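Local coordinates for protein pectate lyase (Bacillus, PDB 3VMV) that probably cleaves polygalacturonate in pectin as a secreted beta-helical lyase of polysaccharide lyase family 1, at residues A[38-52]-A[70-84]. Numbering follows the deposited sequence.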
ATOM      1  N   ARG A  38      16.599  18.192   8.561  1.00 17.15           N
ATOM      2  CA  ARG A  38      15.395  18.913   8.939  1.00 14.25           C
ATOM      3  C   ARG A  38      14.984  18.569  10.367  1.00 16.12           C
ATOM      4  O   ARG A  38      14.588  19.434  11.147  1.00 16.90           O
ATOM      5  CB  ARG A  38      14.240  18.665   7.964  1.00 15.38           C
ATOM      6  CG  ARG A  38      13.028  19.532   8.317  1.00 15.72           C
ATOM      7  CD  ARG A  38      11.819  19.183   7.465  1.00 13.43           C
ATOM      8  NE  ARG A  38      11.313  17.858   7.859  1.00 15.81           N
ATOM      9  CZ  ARG A  38      10.066  17.456   7.762  1.00 16.67           C
ATOM     10  NH1 ARG A  38       9.142  18.239   7.199  1.00 15.25           N
ATOM     11  NH2 ARG A  38       9.759  16.237   8.213  1.00 14.99           N
ATOM     12  N   SER A  39      15.079  17.286  10.711  1.00 14.16           N
ATOM     13  CA  SER A  39      14.642  16.827  12.021  1.00 15.78           C
ATOM     14  C   SER A  39      15.446  17.511  13.140  1.00 16.55           C
ATOM     15  O   SER A  39      14.914  17.774  14.208  1.00 18.09           O
ATOM     16  CB  SER A  39      14.731  15.301  12.091  1.00 17.86           C
ATOM     17  OG  SER A  39      14.162  14.802  13.303  1.00 16.96           O
ATOM     18  N   ARG A  40      16.702  17.840  12.861  1.00 18.18           N
ATOM     19  CA  ARG A  40      17.598  18.436  13.854  1.00 17.81           C
ATOM     20  C   ARG A  40      17.519  19.968  13.848  1.00 18.69           C
ATOM     21  O   ARG A  40      18.147  20.614  14.675  1.00 21.91           O
ATOM     22  CB  ARG A  40      19.038  18.008  13.568  1.00 21.78           C
ATOM     23  CG  ARG A  40      19.313  16.558  13.907  1.00 23.19           C
ATOM     24  CD  ARG A  40      20.784  16.226  13.694  1.00 31.16           C
ATOM     25  NE  ARG A  40      20.984  14.784  13.524  1.00 42.16           N
ATOM     26  CZ  ARG A  40      21.336  14.219  12.371  1.00 45.24           C
ATOM     27  NH1 ARG A  40      21.548  14.973  11.294  1.00 41.28           N
ATOM     28  NH2 ARG A  40      21.493  12.905  12.297  1.00 47.27           N
ATOM     29  N   SER A  41      16.775  20.540  12.895  1.00 19.25           N
ATOM     30  CA  SER A  41      16.702  21.995  12.716  1.00 17.28           C
ATOM     31  C   SER A  41      15.783  22.676  13.733  1.00 19.47           C
ATOM     32  O   SER A  41      15.108  21.991  14.524  1.00 24.50           O
ATOM     33  CB  SER A  41      16.193  22.299  11.308  1.00 19.76           C
ATOM     34  OG  SER A  41      14.788  22.151  11.250  1.00 20.71           O
ATOM     35  N   ASN A  42      15.723  24.010  13.668  1.00 22.90           N
ATOM     36  CA  ASN A  42      14.833  24.757  14.562  1.00 27.34           C
ATOM     37  C   ASN A  42      13.372  24.643  14.149  1.00 29.71           C
ATOM     38  O   ASN A  42      12.479  25.122  14.850  1.00 31.00           O
ATOM     39  CB  ASN A  42      15.221  26.239  14.635  1.00 31.09           C
ATOM     40  CG  ASN A  42      16.536  26.463  15.338  1.00 42.36           C
ATOM     41  OD1 ASN A  42      16.835  25.822  16.344  1.00 45.55           O
ATOM     42  ND2 ASN A  42      17.333  27.383  14.812  1.00 45.12           N
ATOM     43  N   ASN A  43      13.140  24.025  12.996  1.00 24.93           N
ATOM     44  CA  ASN A  43      11.816  23.988  12.388  1.00 25.54           C
ATOM     45  C   ASN A  43      11.600  22.603  11.772  1.00 20.99           C
ATOM     46  O   ASN A  43      11.482  22.459  10.553  1.00 21.93           O
ATOM     47  CB  ASN A  43      11.720  25.064  11.310  1.00 28.52           C
ATOM     48  CG  ASN A  43      10.294  25.435  10.972  1.00 39.16           C
ATOM     49  OD1 ASN A  43       9.342  24.882  11.524  1.00 43.73           O
ATOM     50  ND2 ASN A  43      10.138  26.396  10.069  1.00 44.13           N
ATOM     51  N   PRO A  44      11.567  21.579  12.619  1.00 18.77           N
ATOM     52  CA  PRO A  44      11.550  20.198  12.133  1.00 16.80           C
ATOM     53  C   PRO A  44      10.284  19.785  11.382  1.00 17.75           C
ATOM     54  O   PRO A  44      10.341  18.815  10.629  1.00 17.60           O
ATOM     55  CB  PRO A  44      11.684  19.377  13.415  1.00 25.11           C
ATOM     56  CG  PRO A  44      11.174  20.306  14.515  1.00 24.02           C
ATOM     57  CD  PRO A  44      11.597  21.658  14.095  1.00 20.65           C
ATOM     58  N   ASP A  45       9.186  20.514  11.555  1.00 18.20           N
ATOM     59  CA  ASP A  45       7.946  20.151  10.862  1.00 16.65           C
ATOM     60  C   ASP A  45       7.683  21.007   9.631  1.00 18.48           C
ATOM     61  O   ASP A  45       6.611  20.893   9.028  1.00 20.22           O
ATOM     62  CB  ASP A  45       6.743  20.301  11.806  1.00 20.36           C
ATOM     63  CG  ASP A  45       6.796  19.363  12.995  1.00 24.77           C
ATOM     64  OD1 ASP A  45       7.468  18.307  12.935  1.00 23.54           O
ATOM     65  OD2 ASP A  45       6.122  19.672  14.004  1.00 28.61           O
ATOM     66  N   GLU A  46       8.630  21.875   9.280  1.00 17.82           N
ATOM     67  CA  GLU A  46       8.477  22.714   8.078  1.00 17.15           C
ATOM     68  C   GLU A  46       8.241  21.765   6.892  1.00 16.33           C
ATOM     69  O   GLU A  46       9.054  20.893   6.643  1.00 18.00           O
ATOM     70  CB  GLU A  46       9.742  23.534   7.832  1.00 18.55           C
ATOM     71  CG  GLU A  46       9.564  24.462   6.623  1.00 19.97           C
ATOM     72  CD  GLU A  46      10.831  25.174   6.241  1.00 29.12           C
ATOM     73  OE1 GLU A  46      11.933  24.607   6.436  1.00 30.43           O
ATOM     74  OE2 GLU A  46      10.718  26.309   5.730  1.00 30.29           O
ATOM     75  N   PRO A  47       7.153  21.961   6.140  1.00 17.61           N
ATOM     76  CA  PRO A  47       6.885  21.020   5.023  1.00 16.83           C
ATOM     77  C   PRO A  47       8.052  20.947   4.038  1.00 16.66           C
ATOM     78  O   PRO A  47       8.675  21.980   3.718  1.00 17.27           O
ATOM     79  CB  PRO A  47       5.636  21.608   4.343  1.00 18.85           C
ATOM     80  CG  PRO A  47       4.925  22.342   5.448  1.00 19.98           C
ATOM     81  CD  PRO A  47       6.022  22.868   6.399  1.00 19.28           C
ATOM     82  N   LEU A  48       8.326  19.724   3.564  1.00 14.33           N
ATOM     83  CA  LEU A  48       9.455  19.454   2.695  1.00 13.26           C
ATOM     84  C   LEU A  48       8.990  18.534   1.574  1.00 11.68           C
ATOM     85  O   LEU A  48       8.448  17.476   1.825  1.00 13.47           O
ATOM     86  CB  LEU A  48      10.575  18.764   3.495  1.00 15.77           C
ATOM     87  CG  LEU A  48      11.816  18.342   2.679  1.00 21.33           C
ATOM     88  CD1 LEU A  48      12.521  19.509   1.996  1.00 22.15           C
ATOM     89  CD2 LEU A  48      12.808  17.539   3.558  1.00 21.18           C
ATOM     90  N   THR A  49       9.178  18.966   0.340  1.00 13.78           N
ATOM     91  CA  THR A  49       8.961  18.110  -0.814  1.00 15.51           C
ATOM     92  C   THR A  49      10.325  17.731  -1.355  1.00 12.56           C
ATOM     93  O   THR A  49      11.172  18.605  -1.599  1.00 13.51           O
ATOM     94  CB  THR A  49       8.159  18.862  -1.899  1.00 15.56           C
ATOM     95  OG1 THR A  49       6.838  19.093  -1.394  1.00 16.78           O
ATOM     96  CG2 THR A  49       8.064  18.045  -3.182  1.00 15.27           C
ATOM     97  N   ILE A  50      10.563  16.425  -1.487  1.00 13.73           N
ATOM     98  CA  ILE A  50      11.780  15.911  -2.079  1.00 13.25           C
ATOM     99  C   ILE A  50      11.420  15.295  -3.435  1.00 12.44           C
ATOM    100  O   ILE A  50      10.722  14.258  -3.479  1.00 11.87           O
ATOM    101  CB  ILE A  50      12.382  14.810  -1.189  1.00 14.58           C
ATOM    102  CG1 ILE A  50      12.616  15.374   0.214  1.00 16.41           C
ATOM    103  CG2 ILE A  50      13.667  14.314  -1.830  1.00 17.81           C
ATOM    104  CD1 ILE A  50      13.163  14.339   1.221  1.00 15.86           C
ATOM    105  N   TYR A  51      11.830  15.959  -4.513  1.00 14.93           N
ATOM    106  CA  TYR A  51      11.701  15.387  -5.859  1.00 12.90           C
ATOM    107  C   TYR A  51      12.850  14.444  -6.122  1.00 14.33           C
ATOM    108  O   TYR A  51      14.022  14.828  -6.009  1.00 16.49           O
ATOM    109  CB  TYR A  51      11.671  16.482  -6.918  1.00 14.66           C
ATOM    110  CG  TYR A  51      10.368  17.213  -6.950  1.00 12.99           C
ATOM    111  CD1 TYR A  51       9.202  16.544  -7.358  1.00 15.31           C
ATOM    112  CD2 TYR A  51      10.273  18.557  -6.546  1.00 16.30           C
ATOM    113  CE1 TYR A  51       7.977  17.203  -7.378  1.00 18.29           C
ATOM    114  CE2 TYR A  51       9.014  19.221  -6.554  1.00 19.55           C
ATOM    115  CZ  TYR A  51       7.887  18.525  -6.958  1.00 21.54           C
ATOM    116  OH  TYR A  51       6.629  19.141  -6.973  1.00 20.72           O
ATOM    117  N   VAL A  52      12.530  13.221  -6.520  1.00 12.01           N
ATOM    118  CA  VAL A  52      13.548  12.203  -6.719  1.00 12.59           C
ATOM    119  C   VAL A  52      13.790  12.067  -8.225  1.00 14.69           C
ATOM    120  O   VAL A  52      12.877  11.684  -9.010  1.00 14.60           O
ATOM    121  CB  VAL A  52      13.110  10.860  -6.123  1.00 13.23           C
ATOM    122  CG1 VAL A  52      14.196   9.821  -6.313  1.00 15.06           C
ATOM    123  CG2 VAL A  52      12.799  11.016  -4.620  1.00 13.19           C
ATOM    124  N   ASN A  70      11.781  10.405  12.783  1.00 14.40           N
ATOM    125  CA  ASN A  70      12.432  11.483  13.481  1.00 15.76           C
ATOM    126  C   ASN A  70      13.821  11.032  13.901  1.00 19.68           C
ATOM    127  O   ASN A  70      14.021   9.879  14.277  1.00 21.25           O
ATOM    128  CB  ASN A  70      11.607  11.814  14.733  1.00 19.64           C
ATOM    129  CG  ASN A  70      12.064  13.111  15.387  1.00 18.15           C
ATOM    130  OD1 ASN A  70      13.099  13.162  16.033  1.00 21.28           O
ATOM    131  ND2 ASN A  70      11.287  14.160  15.199  1.00 21.96           N
ATOM    132  N   HIS A  71      14.784  11.938  13.862  1.00 18.47           N
ATOM    133  CA  HIS A  71      16.113  11.602  14.370  1.00 23.66           C
ATOM    134  C   HIS A  71      16.032  11.274  15.890  1.00 20.19           C
ATOM    135  O   HIS A  71      16.871  10.564  16.411  1.00 27.53           O
ATOM    136  CB  HIS A  71      17.129  12.731  14.038  1.00 21.44           C
ATOM    137  CG  HIS A  71      17.140  13.826  15.042  1.00 23.43           C
ATOM    138  ND1 HIS A  71      16.190  14.818  15.061  1.00 19.37           N
ATOM    139  CD2 HIS A  71      17.974  14.082  16.082  1.00 22.13           C
ATOM    140  CE1 HIS A  71      16.425  15.630  16.072  1.00 21.65           C
ATOM    141  NE2 HIS A  71      17.502  15.203  16.709  1.00 25.78           N
ATOM    142  N   ARG A  72      15.050  11.796  16.623  1.00 23.10           N
ATOM    143  CA  ARG A  72      14.970  11.449  18.079  1.00 28.69           C
ATOM    144  C   ARG A  72      14.194  10.142  18.292  1.00 31.89           C
ATOM    145  O   ARG A  72      13.702   9.861  19.412  1.00 31.28           O
ATOM    146  CB  ARG A  72      14.336  12.553  18.926  1.00 30.45           C
ATOM    147  CG  ARG A  72      15.280  13.689  19.410  1.00 41.30           C
ATOM    148  CD  ARG A  72      16.746  13.272  19.673  1.00 35.18           C
ATOM    149  NE  ARG A  72      17.133  12.934  21.064  1.00 28.57           N
ATOM    150  CZ  ARG A  72      18.377  13.111  21.520  1.00 26.72           C
ATOM    151  NH1 ARG A  72      19.271  13.679  20.710  1.00 28.41           N
ATOM    152  NH2 ARG A  72      18.742  12.779  22.779  1.00 21.80           N
ATOM    153  N   GLY A  73      14.111   9.341  17.226  1.00 26.23           N
ATOM    154  CA  GLY A  73      13.503   8.011  17.287  1.00 26.97           C
ATOM    155  C   GLY A  73      11.992   8.019  17.185  1.00 24.56           C
ATOM    156  O   GLY A  73      11.360   9.084  17.221  1.00 23.70           O
ATOM    157  N   LYS A  74      11.399   6.819  17.120  1.00 23.24           N
ATOM    158  CA  LYS A  74       9.961   6.647  16.879  1.00 20.16           C
ATOM    159  C   LYS A  74       8.971   7.200  17.913  1.00 19.68           C
ATOM    160  O   LYS A  74       7.788   7.344  17.619  1.00 25.19           O
ATOM    161  CB  LYS A  74       9.642   5.161  16.603  1.00 22.04           C
ATOM    162  CG  LYS A  74       9.732   4.272  17.846  1.00 25.53           C
ATOM    163  CD  LYS A  74       9.237   2.840  17.525  1.00 36.85           C
ATOM    164  CE  LYS A  74       9.708   1.848  18.586  1.00 45.65           C
ATOM    165  NZ  LYS A  74       9.202   0.456  18.375  1.00 52.38           N
ATOM    166  N   ALA A  75       9.442   7.556  19.120  1.00 22.85           N
ATOM    167  CA  ALA A  75       8.538   8.192  20.081  1.00 26.47           C
ATOM    168  C   ALA A  75       8.138   9.608  19.678  1.00 26.28           C
ATOM    169  O   ALA A  75       7.111  10.123  20.139  1.00 28.41           O
ATOM    170  CB  ALA A  75       9.135   8.164  21.511  1.00 30.97           C
ATOM    171  N   HIS A  76       8.906  10.198  18.756  1.00 25.05           N
ATOM    172  CA  HIS A  76       8.681  11.564  18.302  1.00 22.06           C
ATOM    173  C   HIS A  76       8.137  11.476  16.901  1.00 21.40           C
ATOM    174  O   HIS A  76       8.524  10.583  16.156  1.00 23.01           O
ATOM    175  CB  HIS A  76       9.994  12.339  18.263  1.00 24.21           C
ATOM    176  CG  HIS A  76      10.520  12.695  19.615  1.00 34.93           C
ATOM    177  ND1 HIS A  76      11.267  11.820  20.372  1.00 36.14           N
ATOM    178  CD2 HIS A  76      10.390  13.822  20.356  1.00 40.49           C
ATOM    179  CE1 HIS A  76      11.589  12.396  21.517  1.00 40.52           C
ATOM    180  NE2 HIS A  76      11.067  13.609  21.533  1.00 45.93           N
ATOM    181  N   GLU A  77       7.230  12.377  16.567  1.00 21.22           N
ATOM    182  CA  GLU A  77       6.643  12.389  15.242  1.00 17.37           C
ATOM    183  C   GLU A  77       7.567  13.013  14.200  1.00 17.23           C
ATOM    184  O   GLU A  77       8.414  13.873  14.518  1.00 20.36           O
ATOM    185  CB  GLU A  77       5.284  13.106  15.271  1.00 18.16           C
ATOM    186  CG  GLU A  77       4.316  12.466  16.302  1.00 22.07           C
ATOM    187  CD  GLU A  77       2.908  13.066  16.316  1.00 31.81           C
ATOM    188  OE1 GLU A  77       2.656  14.132  15.717  1.00 33.48           O
ATOM    189  OE2 GLU A  77       2.024  12.450  16.931  1.00 37.03           O
ATOM    190  N   ILE A  78       7.433  12.546  12.962  1.00 13.89           N
ATOM    191  CA  ILE A  78       7.986  13.262  11.823  1.00 13.33           C
ATOM    192  C   ILE A  78       6.812  13.617  10.918  1.00 14.34           C
ATOM    193  O   ILE A  78       5.897  12.821  10.752  1.00 15.31           O
ATOM    194  CB  ILE A  78       9.074  12.435  11.082  1.00 13.50           C
ATOM    195  CG1 ILE A  78       9.701  13.287   9.971  1.00 14.04           C
ATOM    196  CG2 ILE A  78       8.512  11.062  10.569  1.00 13.81           C
ATOM    197  CD1 ILE A  78      10.922  12.590   9.367  1.00 15.12           C
ATOM    198  N   LYS A  79       6.799  14.825  10.380  1.00 12.60           N
ATOM    199  CA  LYS A  79       5.579  15.341   9.728  1.00 13.93           C
ATOM    200  C   LYS A  79       5.832  16.057   8.423  1.00 13.56           C
ATOM    201  O   LYS A  79       6.886  16.608   8.210  1.00 14.38           O
ATOM    202  CB  LYS A  79       4.863  16.328  10.637  1.00 16.39           C
ATOM    203  CG  LYS A  79       4.584  15.744  12.035  1.00 21.52           C
ATOM    204  CD  LYS A  79       3.479  16.515  12.741  1.00 31.37           C
ATOM    205  CE  LYS A  79       4.045  17.652  13.511  1.00 43.44           C
ATOM    206  NZ  LYS A  79       4.895  17.145  14.618  1.00 49.28           N
ATOM    207  N   ASN A  80       4.814  16.084   7.569  1.00 14.24           N
ATOM    208  CA  ASN A  80       4.736  17.033   6.460  1.00 13.64           C
ATOM    209  C   ASN A  80       5.841  16.847   5.403  1.00 11.22           C
ATOM    210  O   ASN A  80       6.654  17.749   5.147  1.00 12.98           O
ATOM    211  CB  ASN A  80       4.743  18.486   6.979  1.00 14.33           C
ATOM    212  CG  ASN A  80       3.707  18.724   8.073  1.00 14.73           C
ATOM    213  OD1 ASN A  80       2.641  18.113   8.112  1.00 15.51           O
ATOM    214  ND2 ASN A  80       4.046  19.642   8.989  1.00 15.98           N
ATOM    215  N   ILE A  81       5.825  15.668   4.780  1.00 12.61           N
ATOM    216  CA  ILE A  81       6.795  15.354   3.737  1.00 13.47           C
ATOM    217  C   ILE A  81       6.098  14.833   2.509  1.00 11.69           C
ATOM    218  O   ILE A  81       5.165  14.033   2.637  1.00 13.14           O
ATOM    219  CB  ILE A  81       7.728  14.266   4.247  1.00 15.00           C
ATOM    220  CG1 ILE A  81       8.583  14.823   5.380  1.00 19.75           C
ATOM    221  CG2 ILE A  81       8.617  13.736   3.107  1.00 19.81           C
ATOM    222  CD1 ILE A  81       9.505  13.782   6.000  1.00 23.13           C
ATOM    223  N   SER A  82       6.543  15.238   1.326  1.00 13.32           N
ATOM    224  CA  SER A  82       6.229  14.507   0.101  1.00 13.18           C
ATOM    225  C   SER A  82       7.522  14.031  -0.546  1.00 12.21           C
ATOM    226  O   SER A  82       8.508  14.792  -0.580  1.00 13.08           O
ATOM    227  CB  SER A  82       5.519  15.407  -0.910  1.00 14.88           C
ATOM    228  OG  SER A  82       4.286  15.886  -0.432  1.00 14.19           O
ATOM    229  N   ILE A  83       7.534  12.782  -0.997  1.00 12.00           N
ATOM    230  CA  ILE A  83       8.603  12.236  -1.839  1.00 10.50           C
ATOM    231  C   ILE A  83       7.948  11.951  -3.178  1.00 12.61           C
ATOM    232  O   ILE A  83       7.024  11.130  -3.245  1.00 12.28           O
ATOM    233  CB  ILE A  83       9.153  10.937  -1.200  1.00  9.81           C
ATOM    234  CG1 ILE A  83       9.822  11.314   0.127  1.00 15.43           C
ATOM    235  CG2 ILE A  83      10.089  10.194  -2.159  1.00 15.59           C
ATOM    236  CD1 ILE A  83      10.267  10.130   0.966  1.00 16.90           C
ATOM    237  N   ILE A  84       8.376  12.676  -4.210  1.00 12.68           N
ATOM    238  CA  ILE A  84       7.706  12.622  -5.517  1.00 10.87           C
ATOM    239  C   ILE A  84       8.736  12.379  -6.597  1.00  9.52           C
ATOM    240  O   ILE A  84       9.715  13.130  -6.716  1.00 11.60           O
ATOM    241  CB  ILE A  84       6.973  13.927  -5.764  1.00 11.55           C
ATOM    242  CG1 ILE A  84       6.089  14.273  -4.568  1.00 15.35           C
ATOM    243  CG2 ILE A  84       6.211  13.859  -7.092  1.00 13.37           C
ATOM    244  CD1 ILE A  84       5.358  15.646  -4.744  1.00 15.60           C
TER
HETATM  245  O   HOH W   1      12.780  16.705  15.706  1.00 21.94           O
HETATM  246  O   HOH W   2       8.864  16.581  11.518  1.00 17.41           O
HETATM  247  O   HOH W   3       7.386  16.523  15.132  1.00 30.01           O
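R38 reaches across to the backbone of K79 and spends two nitrogens on one oxygen: NH1 and NH2 both donate to K79 O, at 3.0 and 2.9 Å, with that oxygen close to the guanidinium plane. NH1 also donates to E46 O, again near the plane, so bonds on both sides of the contact fix the group's rotation. The bend at chi3 (70°) in an otherwise extended chain turns the guanidinium onto these carbonyls, while I78 CG1 meets its edge at 3.4 Å from NH2. A leucine in place of R38 would probably leave K79 O and E46 O without their guanidinium donors and so tie the 43–46 turn less firmly to strand 78–84.

Two further side chains tie the turn to the strand. N80 ND2 donates almost straight (172°) to D45 O, in the plane of both groups, and D45 OD2 forms a salt bridge with K79 NZ at 2.9 Å. One water links D45 OD1 to K79 N, and a second joins OD1, E77 O and K79 NZ.

S39, in helix 28–40, lies with OG 2.7 Å from H71 ND1 at the ring edge and accepts from H71 N, while R40 CG sits over the ring centre, a CH-pi contact only 6° off the normal.

Beyond the turn the chains pair as parallel strands, their axes closely aligned, with bonds alternating from L48 N to N80 O through V52 N to I84 O. Y51 CE1 packs on I84 CB, and V52 CG2 on I83 CG2. This is the stacking of successive coils in a parallel beta-helix: strand 48–52 also pairs with strand 21–25, whereas strand 78–85 continues onto strands 97–103 and 105–108, and helix 28–40 meets the 70–73 turn through S39 and R40.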